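Local structure of Blo t 1 allergen (Blomia tropicalis, 5JT8) at residues A[281-286]-A[299-304]; A[294-299]-A[312-317]. The protein is a mite allergen of the papain family of cysteine proteases, probably a proenzyme that cleaves proteins once its inhibitory propeptide is removed. One frame throughout, in Å; residues are numbered along the deposited sequence.

Three neighbouring strands show how a papain-like fold can run from the probable active site to a partly buried outer region of the sheet. Contact 1 joins 281-286 to 299-304 close to the centre of the chain, and contact 2 joins 294-299 to 312-317 farther out, their centres about 12 Å apart. Strand 294-300 serves both as the middle strand, with Ile299 common to the two. Two probable hydrogen bonds tie the contacts together: Val286 N to Ile298 O at 3.0 Å, and Arg300 NH1 to Tyr312 OH at 3.1 Å. Contact 1 carries His281 and Asn301, which match the active-site pair of the family, whereas contact 2 builds the adjoining hairpin.

Contact 1: A[281-286]-A[299-304]; sequences HAVILV and IRNSWG
His281 reaches across from its strand to Asn301, and NE2 donates to OD1 over 2.9 Å in a bond that is nearly straight (164°). The acceptor lies close to the imidazole plane, although the donor is tilted from the plane of the amide. With CG anti to the backbone N (chi1 -172°), the imidazole is carried over to the turn beyond the neighbouring strand. There Trp303 covers one of its faces, Trp303 CZ2 standing 3.2 Å from His281 NE2; the rings are within 21° of parallel but slid so far that they barely overlap. Asn301 OD1 is gripped a second time by Ser302 N at 2.7 Å, from the opposite face of the amide plane, which helps to hold the amide in place. A water donates to both Ala282 O and Ser302 OG, and that hydroxyl also bonds Gln131.

Farther along, Ile284 and Arg300 exchange two backbone hydrogen bonds, the shorter running from Arg300 N to Ile284 O at 2.6 Å. Traced outward, the Arg300 side chain first sets CB against Val286 CG1 (3.9 Å), then extends beside Ile284 so that CD lies 3.9 Å from its CD1. NE still lies near Ile284 CD1; NH1 bonds Thr126 O and Tyr312 OH, and NH2 bonds Arg127 O. On the other side of the sheet, Ile299 is flanked by Val283 and Leu285: its CG2 meets Val283 CG2 at 3.7 Å, while its CG1 meets Leu285 CD2.

Tyr75 and Phe83, from the propeptide family region, pack on Trp303. A histidine held by an asparagine under a tryptophan is the arrangement of papain-like active sites, consistent with a Cys137-His281 catalytic dyad whose histidine Asn301 orients; Cys137 is oxidised to S-hydroxycysteine here.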
ATOM      1  N   HIS A 281      -2.088  -3.454  -5.845  1.00 31.32           N
ATOM      2  CA  HIS A 281      -1.724  -3.139  -4.471  1.00 26.01           C
ATOM      3  C   HIS A 281      -1.648  -1.643  -4.262  1.00 30.65           C
ATOM      4  O   HIS A 281      -1.041  -0.940  -5.063  1.00 30.17           O
ATOM      5  CB  HIS A 281      -0.393  -3.790  -4.141  1.00 26.44           C
ATOM      6  CG  HIS A 281      -0.003  -3.696  -2.700  1.00 27.65           C
ATOM      7  ND1 HIS A 281      -0.887  -3.923  -1.669  1.00 29.43           N
ATOM      8  CD2 HIS A 281       1.197  -3.448  -2.122  1.00 26.31           C
ATOM      9  CE1 HIS A 281      -0.255  -3.791  -0.517  1.00 29.31           C
ATOM     10  NE2 HIS A 281       1.011  -3.511  -0.764  1.00 26.54           N
ATOM     11  N   ALA A 282      -2.264  -1.161  -3.186  1.00 24.60           N
ATOM     12  CA  ALA A 282      -2.177   0.252  -2.813  1.00 24.42           C
ATOM     13  C   ALA A 282      -1.145   0.454  -1.713  1.00 29.07           C
ATOM     14  O   ALA A 282      -1.134  -0.288  -0.747  1.00 26.32           O
ATOM     15  CB  ALA A 282      -3.520   0.772  -2.351  1.00 23.51           C
ATOM     16  N   VAL A 283      -0.290   1.463  -1.864  1.00 27.32           N
ATOM     17  CA  VAL A 283       0.679   1.816  -0.821  1.00 25.70           C
ATOM     18  C   VAL A 283       0.828   3.335  -0.780  1.00 25.24           C
ATOM     19  O   VAL A 283       0.065   4.040  -1.438  1.00 23.37           O
ATOM     20  CB  VAL A 283       2.053   1.168  -1.048  1.00 23.43           C
ATOM     21  CG1 VAL A 283       1.968  -0.357  -0.928  1.00 24.84           C
ATOM     22  CG2 VAL A 283       2.635   1.581  -2.420  1.00 23.39           C
ATOM     23  N   ILE A 284       1.820   3.822  -0.042  1.00 26.70           N
ATOM     24  CA  ILE A 284       2.030   5.255   0.159  1.00 25.93           C
ATOM     25  C   ILE A 284       3.449   5.677  -0.220  1.00 25.46           C
ATOM     26  O   ILE A 284       4.415   5.025   0.170  1.00 25.89           O
ATOM     27  CB  ILE A 284       1.768   5.642   1.651  1.00 24.91           C
ATOM     28  CG1 ILE A 284       0.309   5.335   2.038  1.00 21.85           C
ATOM     29  CG2 ILE A 284       2.108   7.098   1.929  1.00 26.31           C
ATOM     30  CD1 ILE A 284       0.077   5.369   3.562  1.00 22.45           C
ATOM     31  N   LEU A 285       3.571   6.763  -0.980  1.00 25.67           N
ATOM     32  CA  LEU A 285       4.865   7.414  -1.172  1.00 22.99           C
ATOM     33  C   LEU A 285       5.050   8.447  -0.082  1.00 25.10           C
ATOM     34  O   LEU A 285       4.182   9.293   0.124  1.00 25.56           O
ATOM     35  CB  LEU A 285       4.962   8.080  -2.545  1.00 20.84           C
ATOM     36  CG  LEU A 285       4.938   7.216  -3.806  1.00 21.03           C
ATOM     37  CD1 LEU A 285       4.975   8.100  -5.057  1.00 20.70           C
ATOM     38  CD2 LEU A 285       6.132   6.265  -3.778  1.00 26.98           C
ATOM     39  N   VAL A 286       6.166   8.378   0.632  1.00 21.97           N
ATOM     40  CA  VAL A 286       6.419   9.344   1.681  1.00 25.08           C
ATOM     41  C   VAL A 286       7.621  10.210   1.348  1.00 29.09           C
ATOM     42  O   VAL A 286       7.996  11.070   2.127  1.00 26.09           O
ATOM     43  CB  VAL A 286       6.663   8.674   3.045  1.00 28.56           C
ATOM     44  CG1 VAL A 286       5.418   7.904   3.510  1.00 23.56           C
ATOM     45  CG2 VAL A 286       7.891   7.789   3.001  1.00 23.91           C
ATOM     46  N   ILE A 299       8.662   4.093  -0.275  1.00 25.61           N
ATOM     47  CA  ILE A 299       7.331   3.498  -0.220  1.00 24.19           C
ATOM     48  C   ILE A 299       6.981   3.005   1.169  1.00 27.05           C
ATOM     49  O   ILE A 299       7.692   2.181   1.750  1.00 27.37           O
ATOM     50  CB  ILE A 299       7.219   2.335  -1.222  1.00 32.84           C
ATOM     51  CG1 ILE A 299       7.164   2.894  -2.646  1.00 33.87           C
ATOM     52  CG2 ILE A 299       5.980   1.482  -0.949  1.00 26.26           C
ATOM     53  CD1 ILE A 299       7.055   1.823  -3.712  1.00 42.25           C
ATOM     54  N   ARG A 300       5.887   3.521   1.716  1.00 24.94           N
ATOM     55  CA  ARG A 300       5.351   2.970   2.960  1.00 24.51           C
ATOM     56  C   ARG A 300       4.342   1.874   2.656  1.00 26.95           C
ATOM     57  O   ARG A 300       3.281   2.133   2.062  1.00 24.58           O
ATOM     58  CB  ARG A 300       4.690   4.051   3.807  1.00 27.34           C
ATOM     59  CG  ARG A 300       3.897   3.506   4.981  1.00 29.58           C
ATOM     60  CD  ARG A 300       3.235   4.632   5.737  1.00 27.88           C
ATOM     61  NE  ARG A 300       2.308   4.143   6.756  1.00 30.65           N
ATOM     62  CZ  ARG A 300       2.571   4.124   8.059  1.00 30.60           C
ATOM     63  NH1 ARG A 300       3.742   4.554   8.519  1.00 31.10           N
ATOM     64  NH2 ARG A 300       1.663   3.670   8.903  1.00 32.72           N
ATOM     65  N   ASN A 301       4.673   0.655   3.072  1.00 25.52           N
ATOM     66  CA  ASN A 301       3.854  -0.515   2.776  1.00 28.43           C
ATOM     67  C   ASN A 301       3.079  -0.923   4.035  1.00 31.55           C
ATOM     68  O   ASN A 301       3.349  -0.408   5.118  1.00 27.74           O
ATOM     69  CB  ASN A 301       4.740  -1.657   2.263  1.00 26.64           C
ATOM     70  CG  ASN A 301       3.967  -2.722   1.492  1.00 29.76           C
ATOM     71  OD1 ASN A 301       2.739  -2.735   1.473  1.00 29.92           O
ATOM     72  ND2 ASN A 301       4.698  -3.632   0.859  1.00 33.16           N
ATOM     73  N   SER A 302       2.115  -1.828   3.886  1.00 32.92           N
ATOM     74  CA  SER A 302       1.287  -2.281   5.002  1.00 28.74           C
ATOM     75  C   SER A 302       1.424  -3.788   5.236  1.00 37.39           C
ATOM     76  O   SER A 302       0.429  -4.495   5.445  1.00 29.42           O
ATOM     77  CB  SER A 302      -0.179  -1.917   4.754  1.00 27.20           C
ATOM     78  OG  SER A 302      -0.628  -2.416   3.496  1.00 34.64           O
ATOM     79  N   TRP A 303       2.664  -4.276   5.204  1.00 35.56           N
ATOM     80  CA  TRP A 303       2.930  -5.706   5.361  1.00 34.32           C
ATOM     81  C   TRP A 303       3.824  -6.000   6.569  1.00 31.40           C
ATOM     82  O   TRP A 303       4.551  -6.993   6.583  1.00 35.44           O
ATOM     83  CB  TRP A 303       3.579  -6.271   4.097  1.00 30.39           C
ATOM     84  CG  TRP A 303       2.682  -6.275   2.872  1.00 30.04           C
ATOM     85  CD1 TRP A 303       1.333  -6.098   2.841  1.00 29.57           C
ATOM     86  CD2 TRP A 303       3.091  -6.488   1.516  1.00 31.97           C
ATOM     87  NE1 TRP A 303       0.874  -6.187   1.555  1.00 29.22           N
ATOM     88  CE2 TRP A 303       1.935  -6.415   0.717  1.00 29.22           C
ATOM     89  CE3 TRP A 303       4.327  -6.721   0.899  1.00 34.61           C
ATOM     90  CZ2 TRP A 303       1.970  -6.574  -0.673  1.00 32.55           C
ATOM     91  CZ3 TRP A 303       4.365  -6.873  -0.488  1.00 31.08           C
ATOM     92  CH2 TRP A 303       3.192  -6.800  -1.255  1.00 34.88           C
ATOM     93  N   GLY A 304       3.770  -5.131   7.570  1.00 31.30           N
ATOM     94  CA  GLY A 304       4.561  -5.302   8.773  1.00 36.27           C
ATOM     95  C   GLY A 304       5.987  -4.810   8.600  1.00 33.37           C
ATOM     96  O   GLY A 304       6.447  -4.565   7.482  1.00 33.79           O
TER
HETATM   97  O   HOH W   1      -0.762   0.026   1.969  1.00 33.72           O

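Contact 2: A[294-299]-A[312-317]; sequences VDYWII and YGYVER
Strands 294-299 and 312-316 run antiparallel, with segment axes 4.3 Å apart at closest and N-to-C directions differing by 142°, making a twisted hairpin. Trp297 with Val315 and Ile299 with Gly313 are hydrogen-bonded pairs, each closed by two backbone bonds. Between them Ile298 and Tyr314 form a non-hydrogen-bonded pair. At Tyr296 and Glu316 the CA atoms close to 4.0 Å and the side chains diverge.

Arg317 dominates the far end, where its backbone N donates to Asp295 O. Its CG sits 3.5 Å from the centroid of the Trp297 five-membered ring, a CH-pi contact over the face, and CD follows above the middle of the indole. A bend at the next torsion turns the guanidinium back over Asp295. The carboxylate and guanidinium planes are stacked, 5° apart, with Asp295 OD2 3.5 Å from Arg317 NH2, so this salt bridge rests on charge alone. Arg317 NH1 donates, within its own guanidinium plane but from above the carbonyl plane, to Tyr296 O at 3.2 Å. Asp295 OD1 is held by Thr290.

On the face of Ile298 and Tyr314, the latter turns its edge to the Tyr296 ring face (planes 85° apart), Tyr314 CD1 meeting Tyr296 CE1 at 3.5 Å. Ile298 CG1 lies at the rim of Tyr314, 3.9 Å from its CE1.

The chemistry implies that Arg317 secures the strand end by combined aliphatic, ionic and hydrogen-bonding contacts, while Trp297 packs against helix 237-247.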
ATOM      1  N   VAL A 294      21.577   6.691  -8.206  1.00 38.41           N
ATOM      2  CA  VAL A 294      20.271   6.051  -8.370  1.00 35.78           C
ATOM      3  C   VAL A 294      19.120   6.787  -7.672  1.00 33.88           C
ATOM      4  O   VAL A 294      19.045   6.815  -6.444  1.00 33.56           O
ATOM      5  CB  VAL A 294      20.321   4.610  -7.848  1.00 36.12           C
ATOM      6  CG1 VAL A 294      19.003   3.894  -8.159  1.00 39.99           C
ATOM      7  CG2 VAL A 294      21.518   3.873  -8.457  1.00 38.18           C
ATOM      8  N   ASP A 295      18.217   7.362  -8.457  1.00 32.75           N
ATOM      9  CA  ASP A 295      17.028   8.020  -7.916  1.00 31.00           C
ATOM     10  C   ASP A 295      15.956   6.998  -7.493  1.00 34.49           C
ATOM     11  O   ASP A 295      15.643   6.083  -8.251  1.00 30.18           O
ATOM     12  CB  ASP A 295      16.438   8.997  -8.939  1.00 30.32           C
ATOM     13  CG  ASP A 295      17.410  10.121  -9.300  1.00 41.00           C
ATOM     14  OD1 ASP A 295      18.348  10.353  -8.522  1.00 39.87           O
ATOM     15  OD2 ASP A 295      17.233  10.779 -10.344  1.00 41.56           O
ATOM     16  N   TYR A 296      15.405   7.147  -6.290  1.00 29.08           N
ATOM     17  CA  TYR A 296      14.402   6.202  -5.805  1.00 28.25           C
ATOM     18  C   TYR A 296      13.220   6.868  -5.125  1.00 26.84           C
ATOM     19  O   TYR A 296      13.281   8.025  -4.724  1.00 26.99           O
ATOM     20  CB  TYR A 296      15.031   5.193  -4.833  1.00 29.14           C
ATOM     21  CG  TYR A 296      15.617   5.830  -3.596  1.00 31.34           C
ATOM     22  CD1 TYR A 296      14.828   6.095  -2.472  1.00 32.05           C
ATOM     23  CD2 TYR A 296      16.962   6.186  -3.557  1.00 32.69           C
ATOM     24  CE1 TYR A 296      15.383   6.689  -1.322  1.00 36.41           C
ATOM     25  CE2 TYR A 296      17.516   6.785  -2.437  1.00 36.06           C
ATOM     26  CZ  TYR A 296      16.727   7.034  -1.317  1.00 36.06           C
ATOM     27  OH  TYR A 296      17.305   7.624  -0.203  1.00 34.35           O
ATOM     28  N   TRP A 297      12.145   6.104  -5.020  1.00 26.10           N
ATOM     29  CA  TRP A 297      10.967   6.473  -4.261  1.00 27.52           C
ATOM     30  C   TRP A 297      11.042   5.839  -2.875  1.00 25.30           C
ATOM     31  O   TRP A 297      11.581   4.742  -2.726  1.00 28.75           O
ATOM     32  CB  TRP A 297       9.703   5.978  -4.950  1.00 29.62           C
ATOM     33  CG  TRP A 297       9.382   6.593  -6.257  1.00 23.84           C
ATOM     34  CD1 TRP A 297       9.377   5.980  -7.473  1.00 25.86           C
ATOM     35  CD2 TRP A 297       8.964   7.938  -6.480  1.00 26.00           C
ATOM     36  NE1 TRP A 297       9.005   6.873  -8.452  1.00 26.35           N
ATOM     37  CE2 TRP A 297       8.747   8.083  -7.865  1.00 29.71           C
ATOM     38  CE3 TRP A 297       8.770   9.041  -5.646  1.00 29.70           C
ATOM     39  CZ2 TRP A 297       8.316   9.274  -8.423  1.00 22.55           C
ATOM     40  CZ3 TRP A 297       8.359  10.234  -6.213  1.00 22.02           C
ATOM     41  CH2 TRP A 297       8.129  10.333  -7.580  1.00 21.99           C
ATOM     42  N   ILE A 298      10.482   6.497  -1.870  1.00 24.75           N
ATOM     43  CA  ILE A 298      10.304   5.841  -0.570  1.00 32.67           C
ATOM     44  C   ILE A 298       8.852   5.402  -0.394  1.00 28.83           C
ATOM     45  O   ILE A 298       7.925   6.226  -0.378  1.00 29.00           O
ATOM     46  CB  ILE A 298      10.704   6.742   0.597  1.00 25.33           C
ATOM     47  CG1 ILE A 298      12.089   7.366   0.348  1.00 28.43           C
ATOM     48  CG2 ILE A 298      10.671   5.946   1.898  1.00 25.93           C
ATOM     49  CD1 ILE A 298      12.458   8.481   1.333  1.00 26.53           C
ATOM     50  N   ILE A 299       8.662   4.093  -0.275  1.00 25.61           N
ATOM     51  CA  ILE A 299       7.331   3.498  -0.220  1.00 24.19           C
ATOM     52  C   ILE A 299       6.981   3.005   1.169  1.00 27.05           C
ATOM     53  O   ILE A 299       7.692   2.181   1.750  1.00 27.37           O
ATOM     54  CB  ILE A 299       7.219   2.335  -1.222  1.00 32.84           C
ATOM     55  CG1 ILE A 299       7.164   2.894  -2.646  1.00 33.87           C
ATOM     56  CG2 ILE A 299       5.980   1.482  -0.949  1.00 26.26           C
ATOM     57  CD1 ILE A 299       7.055   1.823  -3.712  1.00 42.25           C
ATOM     58  N   TYR A 312       9.376  -0.273   5.038  1.00 33.29           N
ATOM     59  CA  TYR A 312       9.547   0.700   3.960  1.00 31.03           C
ATOM     60  C   TYR A 312      10.380   0.094   2.830  1.00 30.33           C
ATOM     61  O   TYR A 312      11.282  -0.699   3.075  1.00 31.26           O
ATOM     62  CB  TYR A 312      10.207   1.987   4.492  1.00 31.75           C
ATOM     63  CG  TYR A 312       9.293   2.806   5.391  1.00 31.97           C
ATOM     64  CD1 TYR A 312       8.416   3.737   4.852  1.00 28.78           C
ATOM     65  CD2 TYR A 312       9.292   2.630   6.770  1.00 34.19           C
ATOM     66  CE1 TYR A 312       7.573   4.480   5.657  1.00 28.79           C
ATOM     67  CE2 TYR A 312       8.452   3.375   7.584  1.00 30.64           C
ATOM     68  CZ  TYR A 312       7.585   4.288   7.011  1.00 31.65           C
ATOM     69  OH  TYR A 312       6.741   5.037   7.795  1.00 32.07           O
ATOM     70  N   GLY A 313      10.076   0.467   1.591  1.00 29.63           N
ATOM     71  CA  GLY A 313      10.806  -0.063   0.458  1.00 28.18           C
ATOM     72  C   GLY A 313      11.315   1.033  -0.446  1.00 33.99           C
ATOM     73  O   GLY A 313      10.800   2.151  -0.416  1.00 31.47           O
ATOM     74  N   TYR A 314      12.318   0.712  -1.259  1.00 28.61           N
ATOM     75  CA  TYR A 314      12.892   1.695  -2.152  1.00 28.53           C
ATOM     76  C   TYR A 314      12.828   1.218  -3.598  1.00 29.36           C
ATOM     77  O   TYR A 314      13.383   0.173  -3.941  1.00 29.63           O
ATOM     78  CB  TYR A 314      14.328   2.011  -1.733  1.00 34.54           C
ATOM     79  CG  TYR A 314      14.428   2.464  -0.286  1.00 38.97           C
ATOM     80  CD1 TYR A 314      14.093   3.761   0.079  1.00 34.22           C
ATOM     81  CD2 TYR A 314      14.824   1.582   0.719  1.00 45.62           C
ATOM     82  CE1 TYR A 314      14.172   4.178   1.392  1.00 34.09           C
ATOM     83  CE2 TYR A 314      14.910   1.991   2.040  1.00 49.84           C
ATOM     84  CZ  TYR A 314      14.585   3.297   2.367  1.00 49.49           C
ATOM     85  OH  TYR A 314      14.660   3.717   3.673  1.00 59.06           O
ATOM     86  N   VAL A 315      12.133   1.980  -4.439  1.00 27.71           N
ATOM     87  CA  VAL A 315      12.037   1.641  -5.853  1.00 27.89           C
ATOM     88  C   VAL A 315      12.569   2.769  -6.720  1.00 27.93           C
ATOM     89  O   VAL A 315      12.229   3.927  -6.512  1.00 29.47           O
ATOM     90  CB  VAL A 315      10.567   1.339  -6.295  1.00 35.53           C
ATOM     91  CG1 VAL A 315      10.504   1.064  -7.811  1.00 27.32           C
ATOM     92  CG2 VAL A 315      10.009   0.172  -5.534  1.00 34.73           C
ATOM     93  N   GLU A 316      13.375   2.414  -7.712  1.00 28.98           N
ATOM     94  CA  GLU A 316      13.947   3.381  -8.633  1.00 29.46           C
ATOM     95  C   GLU A 316      12.881   4.264  -9.310  1.00 30.50           C
ATOM     96  O   GLU A 316      11.831   3.776  -9.725  1.00 30.43           O
ATOM     97  CB  GLU A 316      14.771   2.636  -9.683  1.00 30.74           C
ATOM     98  CG  GLU A 316      15.344   3.472 -10.784  1.00 40.20           C
ATOM     99  CD  GLU A 316      16.121   2.623 -11.799  1.00 50.72           C
ATOM    100  OE1 GLU A 316      15.518   1.720 -12.445  1.00 50.90           O
ATOM    101  OE2 GLU A 316      17.340   2.862 -11.931  1.00 44.46           O
ATOM    102  N   ARG A 317      13.162   5.561  -9.396  1.00 27.92           N
ATOM    103  CA  ARG A 317      12.308   6.503 -10.121  1.00 31.00           C
ATOM    104  C   ARG A 317      12.617   6.495 -11.619  1.00 28.00           C
ATOM    105  O   ARG A 317      13.511   5.777 -12.077  1.00 29.13           O
ATOM    106  CB  ARG A 317      12.498   7.926  -9.592  1.00 34.04           C
ATOM    107  CG  ARG A 317      12.329   8.088  -8.100  1.00 27.38           C
ATOM    108  CD  ARG A 317      11.934   9.538  -7.733  1.00 32.17           C
ATOM    109  NE  ARG A 317      12.837  10.556  -8.282  1.00 29.58           N
ATOM    110  CZ  ARG A 317      13.948  10.962  -7.674  1.00 34.95           C
ATOM    111  NH1 ARG A 317      14.299  10.428  -6.515  1.00 32.07           N
ATOM    112  NH2 ARG A 317      14.715  11.890  -8.232  1.00 35.15           N
TER